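Local coordinates for protein cellulose hydrolase (Bacillus licheniformis, PDB 4YZT) that hydrolyses internal beta-1,4-glucosidic bonds of cellulose as a three-module family 5 endoglucanase, crystallised with glucose units of a cello-oligosaccharide bound, at residues 94-97 with 98-101; 116-119 with 120-124; 203-206 with 207-211; 226-229 with 230-234; 487-490 with 491-495. All blocks are in the same frame, centred on the assembly; numbering follows the deposited sequence.

Interaction 1 (94-97 with 98-101)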
# COMPACT_ATOMS: atom_id res chain seq x y z
N MET A 94 -1.89 14.61 -23.94
CA MET A 94 -3.21 14.01 -24.08
C MET A 94 -3.13 12.74 -24.92
O MET A 94 -3.78 11.74 -24.61
CB MET A 94 -4.20 14.98 -24.71
CG MET A 94 -5.63 14.45 -24.69
SD MET A 94 -6.38 14.37 -23.05
CE MET A 94 -7.01 16.05 -22.95
N ASN A 95 -2.31 12.75 -25.97
CA ASN A 95 -2.13 11.55 -26.77
C ASN A 95 -1.55 10.41 -25.94
O ASN A 95 -1.94 9.25 -26.12
CB ASN A 95 -1.22 11.80 -27.98
CG ASN A 95 -1.88 12.64 -29.05
OD1 ASN A 95 -3.09 12.84 -29.03
ND2 ASN A 95 -1.08 13.13 -29.99
N ARG A 96 -0.61 10.73 -25.05
CA ARG A 96 0.03 9.71 -24.24
C ARG A 96 -0.96 9.14 -23.22
O ARG A 96 -1.01 7.93 -23.02
CB ARG A 96 1.29 10.27 -23.55
CG ARG A 96 1.90 9.35 -22.49
CD ARG A 96 2.45 8.03 -23.07
NE ARG A 96 3.07 7.20 -22.03
CZ ARG A 96 3.48 5.94 -22.21
NH1 ARG A 96 3.34 5.35 -23.39
NH2 ARG A 96 4.02 5.27 -21.20
N VAL A 97 -1.74 10.01 -22.58
CA VAL A 97 -2.72 9.53 -21.61
C VAL A 97 -3.73 8.62 -22.31
O VAL A 97 -4.11 7.58 -21.76
CB VAL A 97 -3.47 10.69 -20.90
CG1 VAL A 97 -4.56 10.15 -19.99
CG2 VAL A 97 -2.48 11.55 -20.08
N GLU A 98 -4.14 8.98 -23.53
CA GLU A 98 -5.07 8.13 -24.28
C GLU A 98 -4.43 6.79 -24.64
O GLU A 98 -5.07 5.74 -24.53
CB GLU A 98 -5.57 8.82 -25.57
CG GLU A 98 -6.57 7.93 -26.30
CD GLU A 98 -7.18 8.54 -27.55
OE1 GLU A 98 -6.76 9.64 -27.99
OE2 GLU A 98 -8.08 7.88 -28.12
N GLU A 99 -3.17 6.83 -25.06
CA GLU A 99 -2.43 5.59 -25.37
C GLU A 99 -2.43 4.63 -24.18
O GLU A 99 -2.75 3.44 -24.32
CB GLU A 99 -1.00 5.91 -25.80
CG GLU A 99 -0.10 4.68 -25.96
CD GLU A 99 1.23 5.01 -26.59
OE1 GLU A 99 2.05 5.70 -25.94
OE2 GLU A 99 1.46 4.60 -27.74
N VAL A 100 -2.07 5.14 -23.00
CA VAL A 100 -2.00 4.30 -21.82
C VAL A 100 -3.40 3.85 -21.41
O VAL A 100 -3.60 2.70 -21.06
CB VAL A 100 -1.29 5.02 -20.64
CG1 VAL A 100 -1.43 4.24 -19.34
CG2 VAL A 100 0.18 5.24 -20.96
N THR A 101 -4.38 4.75 -21.49
CA THR A 101 -5.74 4.38 -21.12
C THR A 101 -6.26 3.28 -22.06
O THR A 101 -6.90 2.33 -21.61
CB THR A 101 -6.70 5.59 -21.14
OG1 THR A 101 -6.23 6.59 -20.23
CG2 THR A 101 -8.09 5.17 -20.69

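Interaction 2 (116-119 with 120-124). With BGC (beta-D-glucopyranose), chain B; BGC (beta-D-glucopyranose), chain C.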
# COMPACT_ATOMS: atom_id res chain seq x y z
N HIS A 116 -4.94 13.98 -10.51
CA HIS A 116 -4.30 13.52 -9.29
C HIS A 116 -3.59 14.64 -8.50
O HIS A 116 -4.25 15.38 -7.74
CB HIS A 116 -3.32 12.37 -9.62
CG HIS A 116 -3.10 11.43 -8.48
ND1 HIS A 116 -4.05 10.51 -8.08
CD2 HIS A 116 -2.07 11.30 -7.61
CE1 HIS A 116 -3.59 9.83 -7.04
NE2 HIS A 116 -2.38 10.29 -6.74
N HIS A 117 -2.28 14.80 -8.66
CA HIS A 117 -1.54 15.71 -7.78
C HIS A 117 -1.77 17.19 -8.09
O HIS A 117 -1.31 18.06 -7.34
CB HIS A 117 -0.06 15.39 -7.79
CG HIS A 117 0.27 14.13 -7.03
ND1 HIS A 117 -0.35 13.80 -5.85
CD2 HIS A 117 1.14 13.12 -7.31
CE1 HIS A 117 0.13 12.64 -5.42
NE2 HIS A 117 1.02 12.21 -6.29
N ASP A 118 -2.51 17.48 -9.16
CA ASP A 118 -3.08 18.81 -9.34
C ASP A 118 -3.80 19.29 -8.08
O ASP A 118 -3.86 20.50 -7.82
CB ASP A 118 -4.06 18.80 -10.51
CG ASP A 118 -3.43 18.26 -11.77
OD1 ASP A 118 -3.46 17.02 -11.96
OD2 ASP A 118 -2.90 19.09 -12.53
N SER A 119 -4.33 18.35 -7.30
CA SER A 119 -5.07 18.68 -6.08
C SER A 119 -4.30 19.66 -5.18
O SER A 119 -4.86 20.65 -4.70
CB SER A 119 -5.40 17.41 -5.29
OG SER A 119 -4.21 16.78 -4.82
N TRP A 120 -3.01 19.40 -4.96
CA TRP A 120 -2.22 20.29 -4.12
C TRP A 120 -1.28 21.18 -4.93
O TRP A 120 -0.84 22.22 -4.44
CB TRP A 120 -1.42 19.48 -3.07
CG TRP A 120 -0.58 18.38 -3.63
CD1 TRP A 120 -0.95 17.07 -3.79
CD2 TRP A 120 0.78 18.47 -4.09
NE1 TRP A 120 0.09 16.35 -4.33
CE2 TRP A 120 1.16 17.18 -4.52
CE3 TRP A 120 1.71 19.52 -4.19
CZ2 TRP A 120 2.43 16.91 -5.04
CZ3 TRP A 120 2.98 19.24 -4.71
CH2 TRP A 120 3.32 17.95 -5.12
N LEU A 121 -0.98 20.80 -6.17
CA LEU A 121 -0.17 21.67 -7.01
C LEU A 121 -0.89 23.00 -7.33
O LEU A 121 -0.26 24.06 -7.32
CB LEU A 121 0.24 20.95 -8.29
CG LEU A 121 1.32 19.88 -8.12
CD1 LEU A 121 1.34 18.96 -9.32
CD2 LEU A 121 2.70 20.51 -7.89
N TRP A 122 -2.19 22.96 -7.62
CA TRP A 122 -2.89 24.22 -7.90
C TRP A 122 -4.38 24.26 -7.52
O TRP A 122 -4.93 25.35 -7.30
CB TRP A 122 -2.74 24.59 -9.38
CG TRP A 122 -3.28 23.58 -10.36
CD1 TRP A 122 -2.62 22.50 -10.90
CD2 TRP A 122 -4.59 23.57 -10.94
NE1 TRP A 122 -3.45 21.81 -11.76
CE2 TRP A 122 -4.66 22.45 -11.82
CE3 TRP A 122 -5.71 24.40 -10.82
CZ2 TRP A 122 -5.82 22.14 -12.54
CZ3 TRP A 122 -6.86 24.09 -11.56
CH2 TRP A 122 -6.90 22.97 -12.40
N ILE A 123 -5.05 23.11 -7.44
CA ILE A 123 -6.49 23.12 -7.16
C ILE A 123 -6.78 23.64 -5.73
O ILE A 123 -7.83 24.24 -5.49
CB ILE A 123 -7.12 21.73 -7.38
CG1 ILE A 123 -6.95 21.31 -8.85
CG2 ILE A 123 -8.61 21.73 -7.04
CD1 ILE A 123 -7.46 19.92 -9.15
N SER A 124 -5.83 23.47 -4.81
CA SER A 124 -6.05 23.91 -3.43
C SER A 124 -6.03 25.45 -3.28
O SER A 124 -6.25 25.98 -2.19
CB SER A 124 -5.01 23.28 -2.50
OG SER A 124 -3.71 23.61 -2.92
C2 BGC B . -2.19 9.71 -2.55
C3 BGC B . -1.06 8.94 -3.14
C4 BGC B . 0.01 8.72 -2.16
C5 BGC B . -0.58 7.98 -0.96
C6 BGC B . 0.40 7.58 0.11
C1 BGC B . -2.61 8.90 -1.36
O1 BGC B . -3.87 9.18 -0.83
O2 BGC B . -3.34 9.77 -3.46
O3 BGC B . -0.53 9.58 -4.39
O4 BGC B . 1.08 7.94 -2.81
O5 BGC B . -1.57 8.87 -0.35
O6 BGC B . 0.90 8.77 0.70
C2 BGC C . 3.43 7.56 -3.02
C3 BGC C . 4.78 8.15 -2.78
C4 BGC C . 4.88 9.50 -3.43
C5 BGC C . 3.78 10.41 -2.94
C6 BGC C . 3.86 11.74 -3.64
C1 BGC C . 2.35 8.49 -2.53
O2 BGC C . 3.29 6.28 -2.36
O3 BGC C . 5.79 7.23 -3.29
O4 BGC C . 6.17 10.18 -3.15
O5 BGC C . 2.44 9.83 -3.16
O6 BGC C . 2.96 12.67 -3.04

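Interaction 3 (203-206 with 207-211)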
# COMPACT_ATOMS: atom_id res chain seq x y z
N LYS A 203 -12.97 9.18 4.58
CA LYS A 203 -14.20 8.46 4.89
C LYS A 203 -15.14 9.25 5.81
O LYS A 203 -16.36 9.22 5.66
CB LYS A 203 -13.81 7.12 5.52
CG LYS A 203 -14.80 6.52 6.46
CD LYS A 203 -14.08 5.54 7.37
CE LYS A 203 -13.49 6.23 8.59
NZ LYS A 203 -14.51 6.44 9.66
N ASP A 204 -14.58 10.01 6.74
CA ASP A 204 -15.42 10.76 7.66
C ASP A 204 -16.02 11.98 6.98
O ASP A 204 -17.15 12.36 7.27
CB ASP A 204 -14.63 11.13 8.92
CG ASP A 204 -14.28 9.91 9.75
OD1 ASP A 204 -15.16 9.05 9.94
OD2 ASP A 204 -13.11 9.79 10.18
N GLU A 205 -15.27 12.58 6.05
CA GLU A 205 -15.83 13.67 5.27
C GLU A 205 -16.99 13.18 4.41
O GLU A 205 -18.02 13.86 4.27
CB GLU A 205 -14.76 14.32 4.39
CG GLU A 205 -13.62 14.96 5.17
CD GLU A 205 -14.00 16.24 5.91
OE1 GLU A 205 -14.95 16.95 5.50
OE2 GLU A 205 -13.33 16.55 6.91
N LEU A 206 -16.82 11.99 3.83
CA LEU A 206 -17.87 11.40 3.00
C LEU A 206 -19.16 11.20 3.82
O LEU A 206 -20.28 11.37 3.32
CB LEU A 206 -17.39 10.06 2.42
CG LEU A 206 -18.29 9.45 1.35
CD1 LEU A 206 -18.13 10.21 0.05
CD2 LEU A 206 -17.95 7.98 1.18
N LEU A 207 -18.99 10.87 5.09
CA LEU A 207 -20.10 10.56 5.97
C LEU A 207 -20.77 11.78 6.59
O LEU A 207 -21.95 11.72 6.96
CB LEU A 207 -19.61 9.63 7.09
CG LEU A 207 -19.28 8.21 6.62
CD1 LEU A 207 -18.56 7.44 7.72
CD2 LEU A 207 -20.57 7.50 6.20
N HIS A 208 -20.04 12.90 6.68
CA HIS A 208 -20.52 14.03 7.48
C HIS A 208 -20.59 15.39 6.80
O HIS A 208 -21.31 16.27 7.27
CB HIS A 208 -19.65 14.17 8.73
CG HIS A 208 -19.62 12.94 9.58
ND1 HIS A 208 -20.76 12.33 10.06
CD2 HIS A 208 -18.58 12.19 10.01
CE1 HIS A 208 -20.42 11.26 10.76
NE2 HIS A 208 -19.11 11.15 10.74
N SER A 209 -19.84 15.58 5.72
CA SER A 209 -19.78 16.90 5.08
C SER A 209 -20.17 16.83 3.60
O SER A 209 -20.60 17.80 2.98
CB SER A 209 -18.38 17.48 5.22
OG SER A 209 -17.90 17.29 6.55
N PHE A 210 -20.02 15.64 3.05
CA PHE A 210 -20.31 15.37 1.66
C PHE A 210 -21.81 15.32 1.42
O PHE A 210 -22.57 14.87 2.27
CB PHE A 210 -19.65 14.05 1.29
CG PHE A 210 -20.00 13.53 -0.07
CD1 PHE A 210 -19.33 13.99 -1.19
CD2 PHE A 210 -20.94 12.52 -0.22
CE1 PHE A 210 -19.62 13.48 -2.45
CE2 PHE A 210 -21.24 12.01 -1.48
CZ PHE A 210 -20.58 12.49 -2.59
N GLU A 211 -22.25 15.79 0.25
CA GLU A 211 -23.60 15.50 -0.21
C GLU A 211 -23.53 15.02 -1.66
O GLU A 211 -22.87 15.64 -2.49
CB GLU A 211 -24.52 16.71 -0.08
CG GLU A 211 -24.90 17.05 1.35
CD GLU A 211 -25.58 15.88 2.08
OE1 GLU A 211 -26.47 15.24 1.49
OE2 GLU A 211 -25.21 15.61 3.24
O HOH W 1 -17.24 9.66 11.01
O HOH W 2 -22.58 12.75 3.89

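Interaction 4 (226-229 with 230-234)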
# COMPACT_ATOMS: atom_id res chain seq x y z
N SER A 226 -5.55 3.08 7.45
CA SER A 226 -5.48 3.00 8.90
C SER A 226 -5.11 1.61 9.40
O SER A 226 -5.52 0.60 8.83
CB SER A 226 -6.81 3.43 9.52
OG SER A 226 -7.06 4.79 9.20
N PRO A 227 -4.31 1.55 10.48
CA PRO A 227 -3.68 2.66 11.21
C PRO A 227 -2.47 3.18 10.46
O PRO A 227 -1.65 2.39 10.00
CB PRO A 227 -3.25 2.02 12.55
CG PRO A 227 -3.86 0.62 12.56
CD PRO A 227 -4.03 0.25 11.12
N TRP A 228 -2.37 4.50 10.31
CA TRP A 228 -1.30 5.10 9.52
C TRP A 228 0.09 4.64 9.97
O TRP A 228 0.96 4.37 9.13
CB TRP A 228 -1.36 6.62 9.60
CG TRP A 228 -0.27 7.28 8.83
CD1 TRP A 228 0.85 7.89 9.33
CD2 TRP A 228 -0.19 7.39 7.40
NE1 TRP A 228 1.62 8.37 8.29
CE2 TRP A 228 1.01 8.07 7.10
CE3 TRP A 228 -1.01 6.98 6.34
CZ2 TRP A 228 1.40 8.36 5.79
CZ3 TRP A 228 -0.62 7.25 5.04
CH2 TRP A 228 0.58 7.94 4.78
N ASP A 229 0.29 4.54 11.28
CA ASP A 229 1.63 4.23 11.77
C ASP A 229 1.96 2.74 11.61
O ASP A 229 3.13 2.36 11.57
CB ASP A 229 1.83 4.69 13.23
CG ASP A 229 0.63 4.44 14.13
OD1 ASP A 229 -0.50 4.21 13.64
OD2 ASP A 229 0.83 4.47 15.35
N TYR A 230 0.95 1.88 11.45
CA TYR A 230 1.25 0.50 11.10
C TYR A 230 1.58 0.41 9.60
O TYR A 230 2.60 -0.19 9.23
CB TYR A 230 0.10 -0.48 11.43
CG TYR A 230 0.31 -1.76 10.65
CD1 TYR A 230 1.41 -2.59 10.91
CD2 TYR A 230 -0.53 -2.09 9.58
CE1 TYR A 230 1.65 -3.73 10.15
CE2 TYR A 230 -0.29 -3.23 8.81
CZ TYR A 230 0.79 -4.04 9.10
OH TYR A 230 1.04 -5.17 8.34
N VAL A 231 0.73 0.99 8.74
CA VAL A 231 0.94 0.79 7.31
C VAL A 231 2.25 1.43 6.86
O VAL A 231 2.91 0.92 5.95
CB VAL A 231 -0.25 1.30 6.44
CG1 VAL A 231 -1.54 0.60 6.83
CG2 VAL A 231 -0.42 2.79 6.53
N SER A 232 2.66 2.50 7.55
CA SER A 232 3.90 3.21 7.20
C SER A 232 5.11 2.83 8.06
O SER A 232 6.23 3.36 7.85
CB SER A 232 3.68 4.72 7.31
OG SER A 232 2.64 5.16 6.46
N ASN A 233 4.91 1.92 9.00
CA ASN A 233 5.91 1.58 10.03
C ASN A 233 6.48 2.85 10.66
O ASN A 233 7.66 3.15 10.56
CB ASN A 233 7.04 0.72 9.45
CG ASN A 233 7.99 0.22 10.53
OD1 ASN A 233 7.69 0.29 11.73
ND2 ASN A 233 9.15 -0.28 10.12
N TRP A 234 5.59 3.61 11.30
CA TRP A 234 6.00 4.77 12.09
C TRP A 234 6.06 4.40 13.57
O TRP A 234 5.26 3.59 14.04
CB TRP A 234 5.03 5.94 11.87
CG TRP A 234 5.24 6.73 10.61
CD1 TRP A 234 5.92 6.35 9.49
CD2 TRP A 234 4.76 8.06 10.35
NE1 TRP A 234 5.89 7.36 8.55
CE2 TRP A 234 5.19 8.42 9.06
CE3 TRP A 234 4.02 8.99 11.10
CZ2 TRP A 234 4.90 9.66 8.49
CZ3 TRP A 234 3.73 10.21 10.54
CH2 TRP A 234 4.16 10.54 9.24

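Interaction 5 (487-490 with 491-495)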
# COMPACT_ATOMS: atom_id res chain seq x y z
N TYR A 487 10.96 6.28 19.12
CA TYR A 487 10.96 5.46 17.91
C TYR A 487 10.85 6.33 16.66
O TYR A 487 10.09 7.29 16.61
CB TYR A 487 9.85 4.41 17.96
CG TYR A 487 10.26 3.23 18.81
CD1 TYR A 487 9.97 3.19 20.16
CD2 TYR A 487 11.00 2.18 18.27
CE1 TYR A 487 10.37 2.14 20.95
CE2 TYR A 487 11.41 1.12 19.05
CZ TYR A 487 11.09 1.10 20.39
OH TYR A 487 11.49 0.04 21.17
N LEU A 488 11.68 5.98 15.67
CA LEU A 488 11.78 6.70 14.41
C LEU A 488 10.82 6.14 13.36
O LEU A 488 10.15 5.12 13.59
CB LEU A 488 13.22 6.64 13.88
CG LEU A 488 14.33 7.08 14.85
CD1 LEU A 488 15.69 6.93 14.19
CD2 LEU A 488 14.13 8.52 15.28
N ASN A 489 10.77 6.77 12.19
CA ASN A 489 9.83 6.39 11.13
C ASN A 489 10.54 5.81 9.91
O ASN A 489 11.49 6.39 9.39
CB ASN A 489 8.99 7.58 10.70
CG ASN A 489 8.05 8.10 11.80
OD1 ASN A 489 7.81 7.42 12.79
ND2 ASN A 489 7.51 9.29 11.59
N TYR A 490 10.06 4.66 9.44
CA TYR A 490 10.61 4.02 8.25
C TYR A 490 10.73 4.98 7.05
O TYR A 490 9.84 5.79 6.81
CB TYR A 490 9.76 2.82 7.85
CG TYR A 490 10.15 2.20 6.52
CD1 TYR A 490 11.35 1.50 6.39
CD2 TYR A 490 9.34 2.33 5.40
CE1 TYR A 490 11.71 0.93 5.18
CE2 TYR A 490 9.70 1.76 4.18
CZ TYR A 490 10.89 1.06 4.08
OH TYR A 490 11.25 0.50 2.88
N ASP A 491 11.85 4.86 6.35
CA ASP A 491 12.14 5.56 5.09
C ASP A 491 12.54 7.02 5.35
O ASP A 491 13.61 7.43 4.92
CB ASP A 491 10.95 5.49 4.12
CG ASP A 491 11.38 5.54 2.65
OD1 ASP A 491 12.50 5.10 2.32
OD2 ASP A 491 10.57 6.02 1.83
N GLU A 492 11.70 7.81 6.03
CA GLU A 492 12.10 9.21 6.24
C GLU A 492 13.23 9.31 7.27
O GLU A 492 14.06 10.22 7.17
CB GLU A 492 10.90 10.08 6.65
CG GLU A 492 10.38 9.86 8.04
CD GLU A 492 9.11 10.66 8.32
OE1 GLU A 492 8.78 10.85 9.51
OE2 GLU A 492 8.43 11.09 7.36
N ASP A 493 13.30 8.36 8.21
CA ASP A 493 14.35 8.38 9.24
C ASP A 493 15.39 7.27 9.09
O ASP A 493 16.54 7.43 9.50
CB ASP A 493 13.73 8.26 10.63
CG ASP A 493 12.86 9.44 10.99
OD1 ASP A 493 13.13 10.55 10.49
OD2 ASP A 493 11.94 9.26 11.81
N PHE A 494 14.99 6.11 8.56
CA PHE A 494 15.93 4.99 8.49
C PHE A 494 15.60 4.02 7.38
O PHE A 494 14.47 3.97 6.89
CB PHE A 494 15.99 4.22 9.83
CG PHE A 494 14.70 3.51 10.20
CD1 PHE A 494 14.40 2.25 9.66
CD2 PHE A 494 13.79 4.09 11.08
CE1 PHE A 494 13.22 1.60 9.99
CE2 PHE A 494 12.61 3.43 11.42
CZ PHE A 494 12.33 2.18 10.87
N TYR A 495 16.59 3.22 7.00
CA TYR A 495 16.34 2.12 6.08
C TYR A 495 17.46 1.10 6.12
O TYR A 495 18.54 1.35 6.68
CB TYR A 495 16.14 2.63 4.64
CG TYR A 495 17.29 3.44 4.06
CD1 TYR A 495 17.44 4.79 4.36
CD2 TYR A 495 18.20 2.86 3.19
CE1 TYR A 495 18.49 5.54 3.81
CE2 TYR A 495 19.27 3.60 2.64
CZ TYR A 495 19.40 4.94 2.95
OH TYR A 495 20.43 5.67 2.41

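Interaction 1 (94-97 with 98-101)
Val97 and Thr101 sit one turn apart on helix 91-105, which links strands 70-73 and 110-114 in a beta-alpha-beta unit of the (beta/alpha)8 barrel. Their side chains run side by side in the same direction, and both rest on Leu113 of strand 110-114; this is the tight, buried flank of the contact, with Val97 CG1 only 3.9 Å from Thr101 OG1. Met94 is buried too and packs on Ile89. The outer flank is polar. The Arg96 chain leaves with CG anti to the backbone N (chi1 170°) and bends at chi2, which brings the guanidinium alongside the next turn. Val100 CG2 lies over the centre of one guanidinium face, 3.6 Å from Arg96 CZ. At the edge, close to that plane, Arg96 NH1 forms a salt bridge to Glu99 OE1 (2.9 Å), reaching the carboxylate from above, with the two planes 89° apart. Arg96 NE pairs with Glu47 and NH2 with Val55 O, and this threefold grip fixes the rotation of the group. A leucine here would probably leave Glu47 and Glu99 without their positive mate. Farther out, Asn95 is exposed and Glu98 turns to Arg147 and Lys151. On the buried flank Val97 O accepts twice, from Thr101 N at 2.9 Å and from Thr101 OG1 at 2.8 Å, the two donors arriving from opposite faces of its carbonyl plane.

Interaction 2 (116-119 with 120-124)
The rings of His117 and Trp120 meet obliquely across the first turn of helix 118-123, their planes at 53° and the centroid of the imidazole 4.9 Å from that of the five-membered indole ring. Trp120 NE1 comes within 3.0 Å of His117 ND1, while the indole face covers His117 O. That carbonyl accepts from Leu121 N in its own plane and from Trp120 N well above it. Asp118 and Trp122 instead run side by side, pointing the same way, with carboxylate and indole planes 82° apart. Trp122 NE1 donates to the anti lone pair of Asp118 OD2 at 2.9 Å, a fairly straight bond (156°), while Asp118 OD1 takes the backbone N-H of Trp77. Asp118 O receives Trp122 N, as in an ordinary helical turn, and also Ile123 N one residue further on, the bond that marks a wider pi-type turn. O3 of the chain B glucose lies at the edge of the His116 ring, near its plane, hydrogen-bonded to His116 NE2 (3.1 Å); His116 CD2 sits over the centre of the His117 ring. His117 CE1 is 3.3 Å from the same O3. The two histidines, following strand 110-114, thus line the glycan-binding cleft at the C-terminal end of the (beta/alpha)8 barrel.

Interaction 3 (203-206 with 207-211)
Leu206 and Phe210 meet in a CH-pi contact where helix 203-208 ends, within the beta-alpha-beta unit that joins strands 194-196 and 218-224 of the barrel. The two side chains lie side by side, pointing the same way. Leu206 CD1 stands over one face of the phenyl ring, shifted toward its rim, 3.8 Å from the Phe210 ring centroid. With CG anti to the backbone N (chi1 173°), the Phe210 ring is turned back alongside Leu206, and its surroundings are Leu220 of strand 218-224 and helix 168-184; Leu206 in turn packs on Phe260 of helix 243-261. The chain leaves the helix at Ser209, and Glu205 O gathers the amides there: Ser209 N and Phe210 N both donate at 2.9 Å from Glu205 O, the latter nearly along the C=O axis, while His208 N reaches the same oxygen from high above its plane. Glu205 folds at chi2 (-71°), bringing OE1 to Ser209 OG, whose hydroxyl donates from above the carboxylate plane at 3.1 Å. At the other end of this turn, Lys203 NZ bridges to Asp204 OD1 over 2.7 Å, and Leu207 CG packs against Lys203 O. Glu205 therefore serves the helix end twice, its carbonyl gathering three successive amides as the helix stops, its carboxylate taking the hydroxyl of the first non-helical residue.

Interaction 4 (226-229 with 230-234)
Pro227 O accepts nearly straight from Val231 N (3.0 Å, 169°) and Trp228 O from Ser232 N, closing the short helix 228-231, for which Pro227, preceded by a cis peptide bond, takes the N-cap position. At the far end Asn233 adopts positive phi and the chain turns back in a Schellman motif: Asn233 N binds Tyr230 O, and Trp234 N meets a lone pair of Asp229 O at 2.8 Å, in the carbonyl plane. This reversal brings Trp234 beside Trp228 in a T-shaped stack. The edge of Trp228 faces the flat side of Trp234, ring planes 86° apart, with Trp228 NE1 3.5 Å from Trp234 CH2. Helix and turn lie in the loop after strand 218-224 of the barrel, on the substrate side: the Trp228 side chain is about 4 Å from a bound glucose. Having CG anti to the backbone N (chi1 179°), Trp228 folds its indole over Ser232, whose OG sits above the ring centre, 3.4 Å from Trp228 CE2. Tyr230 heads the other way, toward Trp240 and Tyr286, and its CB touches Pro227 CD. The carboxylate of Asp229 forms a salt bridge with Arg237, while Asp229 CB packs 3.7 Å from Trp234 CB.

Interaction 5 (487-490 with 491-495)
Asn489 and Asp493 are tied together twice. Asn489 N donates to Asp493 OD2 at 2.8 Å, on the anti side of that oxygen and somewhat out of the carboxylate plane, and Asp493 N returns a bond to Asn489 O at 2.9 Å. Their side chains run alongside each other, amide and carboxylate planes 23° apart, with Asp493 CG anti to the carbonyl carbon (chi1 -64°), which turns OD2 back to the backbone N-H of Asn489. The other oxygen, Asp493 OD1, bridges to Arg506, so both carboxylate oxygens of this buried aspartate are used. The Asn489 amide is likewise held at both ends: OD1 takes Trp235 N of the catalytic module, and ND2 donates to Glu492 OE1 (2.9 Å), close to the amide plane but above that of the carboxylate. An alanine in place of Glu492 would probably leave Asn489 ND2 without this acceptor and the amide held by OD1 alone. The bond from Glu492 N to Tyr490 O is weak, whereas Asp491 N finds a firm acceptor in Phe494 O at 2.8 Å. Beside these polar bonds Phe494 lays its ring face against Tyr490 CA, 3.9 Å from the centroid, and Leu488 CB touches Phe494 CD2. Asp491 CB covers part of the Tyr490 ring. With positive phi at Asp491 (78°) and the weak bond across it, residues 490-492 form a classic gamma turn, part of a tight loop that leads into edge strand 494-497, and the Asp491 side chain lies about 6 Å from a bound glucose.

Interactions 1 to 4 belong to the (beta/alpha)8 barrel, interaction 5 to a C-terminal beta module. Interactions 1 and 3 both lie on helices of beta-alpha-beta units and share their plan, an apolar side against the barrel or its neighbouring helices and charged or polar groups outward, although one is mid-helix and the other a helix end. Interaction 2, the most buried, and interaction 4 flank the sugar, and both are rich in aromatic rings. Interaction 5 has no helix and mixes backbone bonds with side-chain carboxylates as acceptors. Only interactions 4 and 5 touch: Asn233 O and Tyr490 N are 3.0 Å apart, probably hydrogen-bonded, and Trp234 packs on Asn489, joining the two modules beside the cleft.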